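Side-chain contacts in Ufm1-specific protease (Caenorhabditis elegans, PDB 5EJJ), which is a thiol protease that releases the ubiquitin-like modifier ufm-1 from target proteins and is required to localise certain odorant receptors to olfactory cilia: residues A[34-39]-A[63-68]; A[76-81]-A[85-90]; A[367-372]-A[513-518]; A[482-487]-A[503-508]. All blocks are in the same frame, centred on the assembly; numbering follows the deposited sequence.

In the fold
The four contacts fall into two well-separated pairs. Contacts 1 and 2 belong to the N-terminal MPN domain, with centres about 11 Å apart. They meet through strands 33-40 and 74-81, neighbours in one mixed sheet, and follow each other along the chain. Contacts 3 and 4 belong to the C78 peptidase region, their centres about 10 Å apart, and share an antiparallel sheet in which strand 499-507 pairs with both 371-374 and 514-519. Along the chain, both segments of contact 4 fall between those of contact 3. Between the pairs, centres stand about 35 to 44 Å apart, nearest atoms at least about 24 Å. The MPN domain, reported to modulate both substrate recognition and deufmylation, is thus separate from the protease contacts.

Contact 1 of 4, residues A[34-39]-A[63-68]; sequences GGFVFG and QFLESS
The rings of Phe36 and Phe38, alternate residues of one strand whose side chains both point toward the helix, close on Leu65, and in each case the approach is oblique. Leu65 divides itself between them: CD1 lies 3.6 Å from Phe36 CD1, while CB lies 3.6 Å from Phe38 CZ. The same methyl, Leu65 CD1, also reaches Phe38 CE2 at 3.8 Å, so one leucine branch bridges the two rings, crossing each side chain at about a right angle. It gets there because CG stands beside its backbone N, anti to the carbonyl carbon (chi1 -66°). Phe38 continues onto the next helical residue, its CE1 resting 4.0 Å from Glu66 CB. Only the aliphatic base of that glutamate takes part; its carboxylate is engaged by a salt bridge to Arg62 and a hydrogen bond from the backbone of Leu75. Leu50 of strand 45-53 and Leu75 of strand 74-81 also touch the cluster. The axes of segments 34-39 and 63-68 come within 10.4 Å and run nearly in the same direction, 22° apart, the geometry of a helix laid on a sheet, here helix 59-68 covering the mixed sheet of the MPN domain.

Contact 2 of 4, residues A[76-81]-A[85-90]; sequences VGNLNI and SQILPG
Asn80 OD1 is the polar focus here, gripped by two groups of Ser85. The hydroxyl donates to it with OG 2.7 Å from OD1, and Ser85 N adds a weak bond, N to OD1 3.3 Å. The amide reaches across because Asn80 CG is anti to its own backbone N (chi1 -160°), which carries the oxygen toward the returning segment. A water also lies close to Asn80 OD1 and to Ser85 O. A leucine in place of Asn80 would remove OD1, and the Ser85 hydroxyl and N-H would probably lose the acceptor they share, letting the start of the returning segment shift. Further along, Asn78 ND2 donates to Leu88 O at 3.2 Å. The acceptor lies near the amide plane of Asn78, but the donor stands above the plane of the carbonyl, and the bond is bent, 141° at the hydrogen. The other end of that amide, OD1, is hydrogen-bonded to Thr94. Ile87 fills the interval between the asparagines: its CD1 sits 3.8 Å from Asn80 CG, and its CG2 3.4 Å from Asn78 ND2, both side chains being crossed at about a right angle. Side-chain amides thus tie an irregular, oppositely running segment to strand 74-81 of the MPN-domain sheet, a strand carrying a classic beta bulge where Val76 and Gly77 face Val37.

Contact 3 of 4, residues A[367-372]-A[513-518]; sequences QPVGEI and ETKFLV
Gln367 and Val369, which meet Lys515 and Glu513 across this contact, both donate weak hydrogen bonds to a single oxygen, OD1 of Asp506: one from Gln367 NE2, the other from the backbone N of Val369. Asp506 OD2 takes a further bond from Gly370 N, so the carboxylate of Asp506, on strand 499-507, is bonded to the loop at three points, two of them weak. The two segments themselves meet by van der Waals contact, without a hydrogen bond between them. The two methyls of Val369 are set against the carboxylate of Glu513, CG1 at 3.5 Å from OE2 and CG2 at 3.8 Å from OE1, the side chains crossing at about a right angle. Glu513 arrives fully stretched, its CG anti to the backbone N (chi1 -173°) and the chain extended beyond. Lys515 instead kinks at chi3 (62°); its CD lies 4.1 Å from Val369 CG2, and also 4.2 Å from Gln367 NE2. An alanine at Val369 would strip away both methyls, and would probably leave the Glu513 carboxylate less hemmed in and open a gap beside the lysine chain. In this surface contact, strands 371-374 and 514-519 flank strand 499-507 in its antiparallel sheet, so the loop leading into the first reaches past the middle strand to the start of the second, while Trp540 of strand 540-542 touches Gln367, Ile372 and Leu517.

Contact 4 of 4, residues A[482-487]-A[503-508]; sequences RHFETS and LGVDFN
Phe484 CG stands beside its own backbone N and anti to the carbonyl carbon (chi1 -74°), and this carries the ring off the last turn of the helix and down onto the backbone of Leu503 and Gly504. Leu503 O lies over one face of the ring, displaced toward the rim, 3.6 Å from Phe484 CE1. Next to it, CZ meets the carbonyl carbon of Leu503 at 3.4 Å. The ring also rests on the main chain of Gly504, Phe484 CE2 coming 3.5 Å from Gly504 CA; the far limit of the contact is Val505, whose CG1 lies 4.5 Å from Phe484 CE2. Here helix 477-484 covers the antiparallel sheet of a clan CA cysteine protease, with strand 499-507 beneath it; Val477 and Leu480 of the same helix also touch Val505. The CB of Leu503 points away from the phenylalanine, and its side chain touches Leu517 and Leu519 of the adjoining strand 514-519; it lies about 9 Å from the side chain of Asp520, an active-site residue by similarity. Beyond the phenylalanine the helix ends, and the chain is held as it leaves: Thr486 N donates to His483 O at 2.7 Å, while Thr486 OG1 donates to Arg482 O at 2.9 Å, almost straight onto the carbonyl (168° at the oxygen). The same hydroxyl lies over one face of the Arg482 guanidinium, near its rim.

Contact 1 of 4, residues A[34-39]-A[63-68]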
loop_
_atom_site.group_PDB
_atom_site.type_symbol
_atom_site.label_atom_id
_atom_site.label_comp_id
_atom_site.label_asym_id
_atom_site.label_seq_id
_atom_site.Cartn_x
_atom_site.Cartn_y
_atom_site.Cartn_z
ATOM N N GLY A 34 15.185 -20.987 0.624
ATOM C CA GLY A 34 15.717 -20.491 1.887
ATOM C C GLY A 34 15.139 -19.114 2.128
ATOM O O GLY A 34 14.098 -18.787 1.551
ATOM N N GLY A 35 15.783 -18.297 2.958
ATOM C CA GLY A 35 15.358 -16.906 3.049
ATOM C C GLY A 35 15.974 -16.011 4.104
ATOM O O GLY A 35 16.752 -16.463 4.940
ATOM N N PHE A 36 15.604 -14.732 4.066
ATOM C CA PHE A 36 16.069 -13.768 5.068
ATOM C C PHE A 36 14.958 -13.283 6.014
ATOM O O PHE A 36 13.782 -13.227 5.639
ATOM C CB PHE A 36 16.747 -12.574 4.396
ATOM C CG PHE A 36 17.591 -12.951 3.227
ATOM C CD1 PHE A 36 17.096 -12.823 1.935
ATOM C CD2 PHE A 36 18.873 -13.453 3.414
ATOM C CE1 PHE A 36 17.876 -13.168 0.842
ATOM C CE2 PHE A 36 19.659 -13.807 2.332
ATOM C CZ PHE A 36 19.161 -13.661 1.041
ATOM N N VAL A 37 15.357 -12.924 7.234
ATOM C CA VAL A 37 14.436 -12.467 8.271
ATOM C C VAL A 37 14.784 -11.041 8.726
ATOM O O VAL A 37 15.872 -10.778 9.242
ATOM C CB VAL A 37 14.435 -13.448 9.466
ATOM C CG1 VAL A 37 13.459 -13.028 10.531
ATOM C CG2 VAL A 37 14.108 -14.823 8.986
ATOM N N PHE A 38 13.855 -10.119 8.509
ATOM C CA PHE A 38 14.103 -8.710 8.744
ATOM C C PHE A 38 13.230 -8.253 9.894
ATOM O O PHE A 38 12.120 -8.752 10.067
ATOM C CB PHE A 38 13.775 -7.914 7.497
ATOM C CG PHE A 38 14.701 -8.170 6.353
ATOM C CD1 PHE A 38 15.944 -7.556 6.302
ATOM C CD2 PHE A 38 14.325 -9.001 5.315
ATOM C CE1 PHE A 38 16.814 -7.772 5.230
ATOM C CE2 PHE A 38 15.172 -9.228 4.242
ATOM C CZ PHE A 38 16.426 -8.612 4.193
ATOM N N GLY A 39 13.721 -7.309 10.691
ATOM C CA GLY A 39 12.995 -6.959 11.888
ATOM C C GLY A 39 13.566 -5.803 12.659
ATOM O O GLY A 39 14.577 -5.214 12.267
ATOM N N GLN A 63 21.301 -7.273 0.159
ATOM C CA GLN A 63 21.473 -5.830 0.202
ATOM C C GLN A 63 20.382 -5.098 -0.558
ATOM O O GLN A 63 20.015 -3.983 -0.192
ATOM C CB GLN A 63 22.814 -5.433 -0.394
ATOM C CG GLN A 63 24.020 -5.975 0.329
ATOM C CD GLN A 63 25.299 -5.637 -0.401
ATOM O OE1 GLN A 63 25.293 -4.874 -1.377
ATOM N NE2 GLN A 63 26.409 -6.202 0.062
ATOM N N PHE A 64 19.875 -5.687 -1.634
ATOM C CA PHE A 64 18.759 -5.034 -2.307
ATOM C C PHE A 64 17.515 -5.012 -1.421
ATOM O O PHE A 64 16.834 -3.994 -1.327
ATOM C CB PHE A 64 18.415 -5.656 -3.649
ATOM C CG PHE A 64 17.313 -4.930 -4.348
ATOM C CD1 PHE A 64 17.558 -3.705 -4.979
ATOM C CD2 PHE A 64 16.013 -5.429 -4.329
ATOM C CE1 PHE A 64 16.542 -3.015 -5.612
ATOM C CE2 PHE A 64 14.985 -4.749 -4.957
ATOM C CZ PHE A 64 15.244 -3.542 -5.601
ATOM N N LEU A 65 17.231 -6.135 -0.772
ATOM C CA LEU A 65 16.078 -6.224 0.107
ATOM C C LEU A 65 16.133 -5.167 1.189
ATOM O O LEU A 65 15.212 -4.366 1.305
ATOM C CB LEU A 65 15.951 -7.615 0.735
ATOM C CG LEU A 65 15.654 -8.738 -0.261
ATOM C CD1 LEU A 65 15.389 -9.992 0.488
ATOM C CD2 LEU A 65 14.491 -8.408 -1.149
ATOM N N GLU A 66 17.221 -5.151 1.958
ATOM C CA GLU A 66 17.347 -4.283 3.129
ATOM C C GLU A 66 17.221 -2.806 2.749
ATOM O O GLU A 66 16.653 -2.019 3.504
ATOM C CB GLU A 66 18.670 -4.562 3.851
ATOM C CG GLU A 66 18.794 -4.046 5.299
ATOM C CD GLU A 66 19.841 -4.862 6.115
ATOM O OE1 GLU A 66 20.021 -4.627 7.346
ATOM O OE2 GLU A 66 20.492 -5.758 5.509
ATOM N N SER A 67 17.699 -2.432 1.568
ATOM C CA SER A 67 17.652 -1.035 1.180
ATOM C C SER A 67 16.227 -0.620 0.850
ATOM O O SER A 67 15.915 0.569 0.706
ATOM C CB SER A 67 18.557 -0.775 -0.027
ATOM O OG SER A 67 17.883 -0.973 -1.262
ATOM N N SER A 68 15.357 -1.606 0.717
ATOM C CA SER A 68 13.988 -1.336 0.324
ATOM C C SER A 68 13.016 -1.304 1.481
ATOM O O SER A 68 11.878 -0.908 1.311
ATOM C CB SER A 68 13.552 -2.364 -0.683
ATOM O OG SER A 68 14.395 -2.259 -1.816
#

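Contact 2 of 4, residues A[76-81]-A[85-90]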
loop_
_atom_site.group_PDB
_atom_site.type_symbol
_atom_site.label_atom_id
_atom_site.label_comp_id
_atom_site.label_asym_id
_atom_site.label_seq_id
_atom_site.Cartn_x
_atom_site.Cartn_y
_atom_site.Cartn_z
ATOM N N VAL A 76 17.875 -9.565 10.749
ATOM C CA VAL A 76 17.994 -10.081 12.124
ATOM C C VAL A 76 18.284 -11.570 12.128
ATOM O O VAL A 76 18.724 -12.090 13.141
ATOM C CB VAL A 76 16.743 -9.801 13.043
ATOM C CG1 VAL A 76 16.668 -8.347 13.473
ATOM C CG2 VAL A 76 15.459 -10.225 12.360
ATOM N N GLY A 77 18.054 -12.246 11.003
ATOM C CA GLY A 77 18.306 -13.672 10.918
ATOM C C GLY A 77 18.008 -14.248 9.546
ATOM O O GLY A 77 17.674 -13.520 8.613
ATOM N N ASN A 78 18.134 -15.564 9.422
ATOM C CA ASN A 78 17.761 -16.276 8.195
ATOM C C ASN A 78 16.972 -17.534 8.530
ATOM O O ASN A 78 16.655 -17.806 9.689
ATOM C CB ASN A 78 18.986 -16.674 7.368
ATOM C CG ASN A 78 20.095 -17.356 8.214
ATOM O OD1 ASN A 78 19.850 -17.895 9.308
ATOM N ND2 ASN A 78 21.327 -17.311 7.701
ATOM N N LEU A 79 16.663 -18.321 7.514
ATOM C CA LEU A 79 15.803 -19.454 7.762
ATOM C C LEU A 79 16.267 -20.674 6.999
ATOM O O LEU A 79 16.839 -20.557 5.917
ATOM C CB LEU A 79 14.336 -19.105 7.451
ATOM C CG LEU A 79 13.960 -18.826 5.990
ATOM C CD1 LEU A 79 13.474 -20.081 5.293
ATOM C CD2 LEU A 79 12.912 -17.738 5.904
ATOM N N ASN A 80 16.017 -21.837 7.596
ATOM C CA ASN A 80 16.338 -23.122 7.000
ATOM C C ASN A 80 15.106 -24.000 6.895
ATOM O O ASN A 80 14.514 -24.359 7.909
ATOM C CB ASN A 80 17.364 -23.844 7.854
ATOM C CG ASN A 80 18.084 -24.910 7.087
ATOM O OD1 ASN A 80 17.706 -25.224 5.953
ATOM N ND2 ASN A 80 19.137 -25.475 7.689
ATOM N N ILE A 81 14.720 -24.350 5.676
ATOM C CA ILE A 81 13.552 -25.201 5.474
ATOM C C ILE A 81 13.907 -26.675 5.242
ATOM O O ILE A 81 14.595 -27.015 4.269
ATOM C CB ILE A 81 12.728 -24.733 4.285
ATOM C CG1 ILE A 81 12.232 -23.310 4.494
ATOM C CG2 ILE A 81 11.549 -25.659 4.069
ATOM C CD1 ILE A 81 11.313 -22.858 3.368
ATOM N N SER A 85 18.303 -26.319 2.886
ATOM C CA SER A 85 18.264 -25.106 2.070
ATOM C C SER A 85 19.580 -24.365 2.223
ATOM O O SER A 85 20.292 -24.567 3.210
ATOM C CB SER A 85 17.054 -24.213 2.424
ATOM O OG SER A 85 16.996 -23.852 3.794
ATOM N N GLN A 86 19.921 -23.518 1.258
ATOM C CA GLN A 86 21.204 -22.831 1.339
ATOM C C GLN A 86 21.188 -21.720 2.380
ATOM O O GLN A 86 20.214 -20.982 2.492
ATOM C CB GLN A 86 21.651 -22.354 -0.033
ATOM C CG GLN A 86 21.867 -23.530 -0.978
ATOM C CD GLN A 86 22.823 -23.221 -2.114
ATOM O OE1 GLN A 86 23.575 -22.242 -2.060
ATOM N NE2 GLN A 86 22.801 -24.061 -3.156
ATOM N N ILE A 87 22.247 -21.629 3.173
ATOM C CA ILE A 87 22.291 -20.652 4.253
ATOM C C ILE A 87 23.382 -19.624 4.030
ATOM O O ILE A 87 24.532 -19.974 3.783
ATOM C CB ILE A 87 22.540 -21.313 5.618
ATOM C CG1 ILE A 87 21.505 -22.410 5.898
ATOM C CG2 ILE A 87 22.587 -20.263 6.727
ATOM C CD1 ILE A 87 20.079 -21.988 5.718
ATOM N N LEU A 88 23.010 -18.356 4.145
ATOM C CA LEU A 88 23.912 -17.240 3.911
ATOM C C LEU A 88 24.051 -16.469 5.222
ATOM O O LEU A 88 23.140 -15.733 5.613
ATOM C CB LEU A 88 23.292 -16.356 2.829
ATOM C CG LEU A 88 23.945 -15.133 2.195
ATOM C CD1 LEU A 88 24.224 -13.981 3.202
ATOM C CD2 LEU A 88 25.190 -15.553 1.423
ATOM N N PRO A 89 25.190 -16.619 5.910
ATOM C CA PRO A 89 25.303 -15.948 7.218
ATOM C C PRO A 89 25.354 -14.440 7.031
ATOM O O PRO A 89 26.079 -13.984 6.147
ATOM C CB PRO A 89 26.644 -16.453 7.757
ATOM C CG PRO A 89 27.454 -16.751 6.524
ATOM C CD PRO A 89 26.467 -17.203 5.461
ATOM N N GLY A 90 24.593 -13.673 7.801
ATOM C CA GLY A 90 23.664 -14.187 8.778
ATOM C C GLY A 90 23.321 -13.053 9.717
ATOM O O GLY A 90 24.078 -12.098 9.863
HETATM O O HOH W 1 20.497 -26.506 4.838
#

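Contact 3 of 4, residues A[367-372]-A[513-518]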
loop_
_atom_site.group_PDB
_atom_site.type_symbol
_atom_site.label_atom_id
_atom_site.label_comp_id
_atom_site.label_asym_id
_atom_site.label_seq_id
_atom_site.Cartn_x
_atom_site.Cartn_y
_atom_site.Cartn_z
ATOM N N GLN A 367 -19.241 -3.259 15.114
ATOM C CA GLN A 367 -20.479 -3.866 15.586
ATOM C C GLN A 367 -20.718 -5.322 15.140
ATOM O O GLN A 367 -21.875 -5.725 14.981
ATOM C CB GLN A 367 -21.666 -3.027 15.058
ATOM C CG GLN A 367 -21.432 -2.229 13.709
ATOM C CD GLN A 367 -20.937 -3.078 12.509
ATOM O OE1 GLN A 367 -19.772 -2.975 12.110
ATOM N NE2 GLN A 367 -21.827 -3.897 11.933
ATOM N N PRO A 368 -19.642 -6.119 14.963
ATOM C CA PRO A 368 -19.728 -7.318 14.108
ATOM C C PRO A 368 -20.891 -8.193 14.594
ATOM O O PRO A 368 -20.847 -8.785 15.666
ATOM C CB PRO A 368 -18.339 -7.953 14.232
ATOM C CG PRO A 368 -17.445 -6.818 14.627
ATOM C CD PRO A 368 -18.283 -5.998 15.545
ATOM N N VAL A 369 -21.929 -8.250 13.769
ATOM C CA VAL A 369 -23.119 -9.064 14.003
ATOM C C VAL A 369 -22.803 -10.510 13.623
ATOM O O VAL A 369 -23.345 -11.456 14.194
ATOM C CB VAL A 369 -24.308 -8.543 13.151
ATOM C CG1 VAL A 369 -25.262 -9.669 12.756
ATOM C CG2 VAL A 369 -25.035 -7.417 13.881
ATOM N N GLY A 370 -21.911 -10.677 12.660
ATOM C CA GLY A 370 -21.511 -11.997 12.228
ATOM C C GLY A 370 -20.248 -11.910 11.410
ATOM O O GLY A 370 -19.287 -11.253 11.818
ATOM N N GLU A 371 -20.276 -12.552 10.242
ATOM C CA GLU A 371 -19.121 -12.669 9.342
ATOM C C GLU A 371 -19.002 -11.508 8.342
ATOM O O GLU A 371 -19.888 -11.294 7.512
ATOM C CB GLU A 371 -19.189 -14.005 8.580
ATOM C CG GLU A 371 -18.094 -14.216 7.542
ATOM C CD GLU A 371 -16.759 -14.608 8.161
ATOM O OE1 GLU A 371 -15.876 -15.076 7.409
ATOM O OE2 GLU A 371 -16.589 -14.452 9.392
ATOM N N ILE A 372 -17.897 -10.773 8.408
ATOM C CA ILE A 372 -17.700 -9.634 7.518
ATOM C C ILE A 372 -16.814 -9.929 6.306
ATOM O O ILE A 372 -15.670 -10.369 6.437
ATOM C CB ILE A 372 -17.126 -8.425 8.268
ATOM C CG1 ILE A 372 -18.171 -7.848 9.216
ATOM C CG2 ILE A 372 -16.658 -7.361 7.292
ATOM C CD1 ILE A 372 -17.747 -6.525 9.820
ATOM N N GLU A 513 -29.410 -12.802 10.177
ATOM C CA GLU A 513 -29.396 -11.338 10.221
ATOM C C GLU A 513 -28.303 -10.808 9.295
ATOM O O GLU A 513 -27.206 -11.367 9.241
ATOM C CB GLU A 513 -29.184 -10.821 11.649
ATOM C CG GLU A 513 -29.327 -9.301 11.776
ATOM C CD GLU A 513 -28.862 -8.755 13.127
ATOM O OE1 GLU A 513 -28.833 -7.511 13.305
ATOM O OE2 GLU A 513 -28.524 -9.568 14.013
ATOM N N THR A 514 -28.608 -9.747 8.552
ATOM C CA THR A 514 -27.697 -9.238 7.529
ATOM C C THR A 514 -27.587 -7.714 7.550
ATOM O O THR A 514 -28.597 -7.014 7.585
ATOM C CB THR A 514 -28.147 -9.673 6.118
ATOM O OG1 THR A 514 -29.542 -9.384 5.955
ATOM C CG2 THR A 514 -27.912 -11.171 5.907
ATOM N N LYS A 515 -26.358 -7.206 7.530
ATOM C CA LYS A 515 -26.133 -5.766 7.420
ATOM C C LYS A 515 -25.291 -5.414 6.180
ATOM O O LYS A 515 -24.643 -6.282 5.591
ATOM C CB LYS A 515 -25.507 -5.194 8.699
ATOM C CG LYS A 515 -26.307 -5.481 9.964
ATOM C CD LYS A 515 -25.941 -4.526 11.102
ATOM C CE LYS A 515 -26.266 -3.072 10.737
ATOM N NZ LYS A 515 -26.130 -2.118 11.890
ATOM N N PHE A 516 -25.312 -4.141 5.784
ATOM C CA PHE A 516 -24.664 -3.700 4.550
ATOM C C PHE A 516 -23.823 -2.445 4.764
ATOM O O PHE A 516 -24.303 -1.462 5.340
ATOM C CB PHE A 516 -25.714 -3.415 3.478
ATOM C CG PHE A 516 -26.427 -4.636 2.978
ATOM C CD1 PHE A 516 -25.954 -5.331 1.877
ATOM C CD2 PHE A 516 -27.575 -5.082 3.597
ATOM C CE1 PHE A 516 -26.610 -6.455 1.408
ATOM C CE2 PHE A 516 -28.235 -6.201 3.132
ATOM C CZ PHE A 516 -27.749 -6.891 2.038
ATOM N N LEU A 517 -22.575 -2.476 4.291
ATOM C CA LEU A 517 -21.689 -1.313 4.397
ATOM C C LEU A 517 -21.893 -0.358 3.220
ATOM O O LEU A 517 -21.529 -0.658 2.083
ATOM C CB LEU A 517 -20.220 -1.732 4.526
ATOM C CG LEU A 517 -19.207 -0.586 4.679
ATOM C CD1 LEU A 517 -19.649 0.459 5.691
ATOM C CD2 LEU A 517 -17.851 -1.134 5.064
ATOM N N VAL A 518 -22.481 0.799 3.509
ATOM C CA VAL A 518 -22.922 1.702 2.458
ATOM C C VAL A 518 -22.202 3.038 2.451
ATOM O O VAL A 518 -22.165 3.756 3.455
ATOM C CB VAL A 518 -24.434 1.968 2.539
ATOM C CG1 VAL A 518 -24.869 2.832 1.364
ATOM C CG2 VAL A 518 -25.203 0.653 2.573
#

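Contact 4 of 4, residues A[482-487]-A[503-508]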
loop_
_atom_site.group_PDB
_atom_site.type_symbol
_atom_site.label_atom_id
_atom_site.label_comp_id
_atom_site.label_asym_id
_atom_site.label_seq_id
_atom_site.Cartn_x
_atom_site.Cartn_y
_atom_site.Cartn_z
ATOM N N ARG A 482 -19.609 -13.503 -1.781
ATOM C CA ARG A 482 -18.739 -14.204 -2.709
ATOM C C ARG A 482 -18.029 -13.229 -3.641
ATOM O O ARG A 482 -16.881 -13.455 -4.023
ATOM C CB ARG A 482 -19.554 -15.196 -3.533
ATOM C CG ARG A 482 -18.737 -15.974 -4.538
ATOM C CD ARG A 482 -18.450 -17.371 -4.033
ATOM N NE ARG A 482 -17.293 -17.962 -4.702
ATOM C CZ ARG A 482 -16.074 -18.030 -4.171
ATOM N NH1 ARG A 482 -15.843 -17.550 -2.949
ATOM N NH2 ARG A 482 -15.087 -18.585 -4.862
ATOM N N HIS A 483 -18.716 -12.149 -4.014
ATOM C CA HIS A 483 -18.116 -11.134 -4.880
ATOM C C HIS A 483 -16.937 -10.498 -4.187
ATOM O O HIS A 483 -15.804 -10.589 -4.669
ATOM C CB HIS A 483 -19.118 -10.035 -5.259
ATOM C CG HIS A 483 -18.480 -8.823 -5.875
ATOM N ND1 HIS A 483 -17.908 -8.834 -7.133
ATOM C CD2 HIS A 483 -18.316 -7.565 -5.398
ATOM C CE1 HIS A 483 -17.418 -7.637 -7.400
ATOM N NE2 HIS A 483 -17.656 -6.847 -6.366
ATOM N N PHE A 484 -17.219 -9.854 -3.057
ATOM C CA PHE A 484 -16.198 -9.169 -2.266
ATOM C C PHE A 484 -14.966 -10.025 -1.915
ATOM O O PHE A 484 -13.860 -9.507 -1.823
ATOM C CB PHE A 484 -16.818 -8.617 -0.991
ATOM C CG PHE A 484 -17.668 -7.407 -1.202
ATOM C CD1 PHE A 484 -17.200 -6.333 -1.927
ATOM C CD2 PHE A 484 -18.934 -7.331 -0.652
ATOM C CE1 PHE A 484 -17.987 -5.206 -2.106
ATOM C CE2 PHE A 484 -19.720 -6.211 -0.824
ATOM C CZ PHE A 484 -19.248 -5.152 -1.547
ATOM N N GLU A 485 -15.153 -11.327 -1.721
ATOM C CA GLU A 485 -14.040 -12.208 -1.398
ATOM C C GLU A 485 -13.245 -12.569 -2.654
ATOM O O GLU A 485 -12.221 -13.238 -2.588
ATOM C CB GLU A 485 -14.542 -13.475 -0.690
ATOM C CG GLU A 485 -13.641 -13.975 0.459
ATOM C CD GLU A 485 -12.478 -14.874 -0.006
ATOM O OE1 GLU A 485 -12.734 -15.854 -0.753
ATOM O OE2 GLU A 485 -11.309 -14.607 0.383
ATOM N N THR A 486 -13.709 -12.115 -3.807
ATOM C CA THR A 486 -13.077 -12.493 -5.064
ATOM C C THR A 486 -12.706 -11.262 -5.866
ATOM O O THR A 486 -11.583 -10.782 -5.806
ATOM C CB THR A 486 -14.011 -13.365 -5.922
ATOM O OG1 THR A 486 -14.428 -14.499 -5.162
ATOM C CG2 THR A 486 -13.293 -13.844 -7.174
ATOM N N SER A 487 -13.664 -10.749 -6.621
ATOM C CA SER A 487 -13.423 -9.573 -7.425
ATOM C C SER A 487 -13.097 -8.394 -6.506
ATOM O O SER A 487 -12.316 -7.513 -6.863
ATOM C CB SER A 487 -14.637 -9.292 -8.320
ATOM O OG SER A 487 -14.919 -10.413 -9.148
ATOM N N LEU A 503 -19.833 -1.422 0.001
ATOM C CA LEU A 503 -18.443 -1.736 0.309
ATOM C C LEU A 503 -18.263 -3.075 1.016
ATOM O O LEU A 503 -17.180 -3.653 0.991
ATOM C CB LEU A 503 -17.839 -0.618 1.152
ATOM C CG LEU A 503 -17.800 0.702 0.393
ATOM C CD1 LEU A 503 -17.277 1.804 1.276
ATOM C CD2 LEU A 503 -16.953 0.546 -0.845
ATOM N N GLY A 504 -19.317 -3.569 1.649
ATOM C CA GLY A 504 -19.219 -4.837 2.341
ATOM C C GLY A 504 -20.509 -5.297 2.980
ATOM O O GLY A 504 -21.498 -4.566 3.037
ATOM N N VAL A 505 -20.485 -6.530 3.465
ATOM C CA VAL A 505 -21.634 -7.125 4.119
ATOM C C VAL A 505 -21.295 -7.592 5.562
ATOM O O VAL A 505 -20.125 -7.719 5.923
ATOM C CB VAL A 505 -22.206 -8.258 3.244
ATOM C CG1 VAL A 505 -22.858 -7.670 2.018
ATOM C CG2 VAL A 505 -21.113 -9.205 2.819
ATOM N N ASP A 506 -22.322 -7.798 6.387
ATOM C CA ASP A 506 -22.167 -8.298 7.758
ATOM C C ASP A 506 -23.133 -9.475 7.924
ATOM O O ASP A 506 -24.237 -9.312 8.437
ATOM C CB ASP A 506 -22.499 -7.189 8.770
ATOM C CG ASP A 506 -21.871 -7.420 10.149
ATOM O OD1 ASP A 506 -21.781 -6.443 10.946
ATOM O OD2 ASP A 506 -21.467 -8.574 10.424
ATOM N N PHE A 507 -22.708 -10.655 7.479
ATOM C CA PHE A 507 -23.599 -11.803 7.313
ATOM C C PHE A 507 -23.399 -12.924 8.345
ATOM O O PHE A 507 -22.314 -13.497 8.460
ATOM C CB PHE A 507 -23.452 -12.355 5.894
ATOM C CG PHE A 507 -24.247 -13.598 5.639
ATOM C CD1 PHE A 507 -25.549 -13.714 6.105
ATOM C CD2 PHE A 507 -23.705 -14.643 4.907
ATOM C CE1 PHE A 507 -26.286 -14.856 5.863
ATOM C CE2 PHE A 507 -24.438 -15.789 4.655
ATOM C CZ PHE A 507 -25.727 -15.897 5.135
ATOM N N ASN A 508 -24.477 -13.244 9.061
ATOM C CA ASN A 508 -24.502 -14.274 10.109
ATOM C C ASN A 508 -25.316 -15.502 9.651
ATOM O O ASN A 508 -26.533 -15.531 9.822
ATOM C CB ASN A 508 -25.119 -13.653 11.373
ATOM C CG ASN A 508 -25.072 -14.570 12.588
ATOM O OD1 ASN A 508 -25.281 -15.780 12.493
ATOM N ND2 ASN A 508 -24.819 -13.978 13.751
#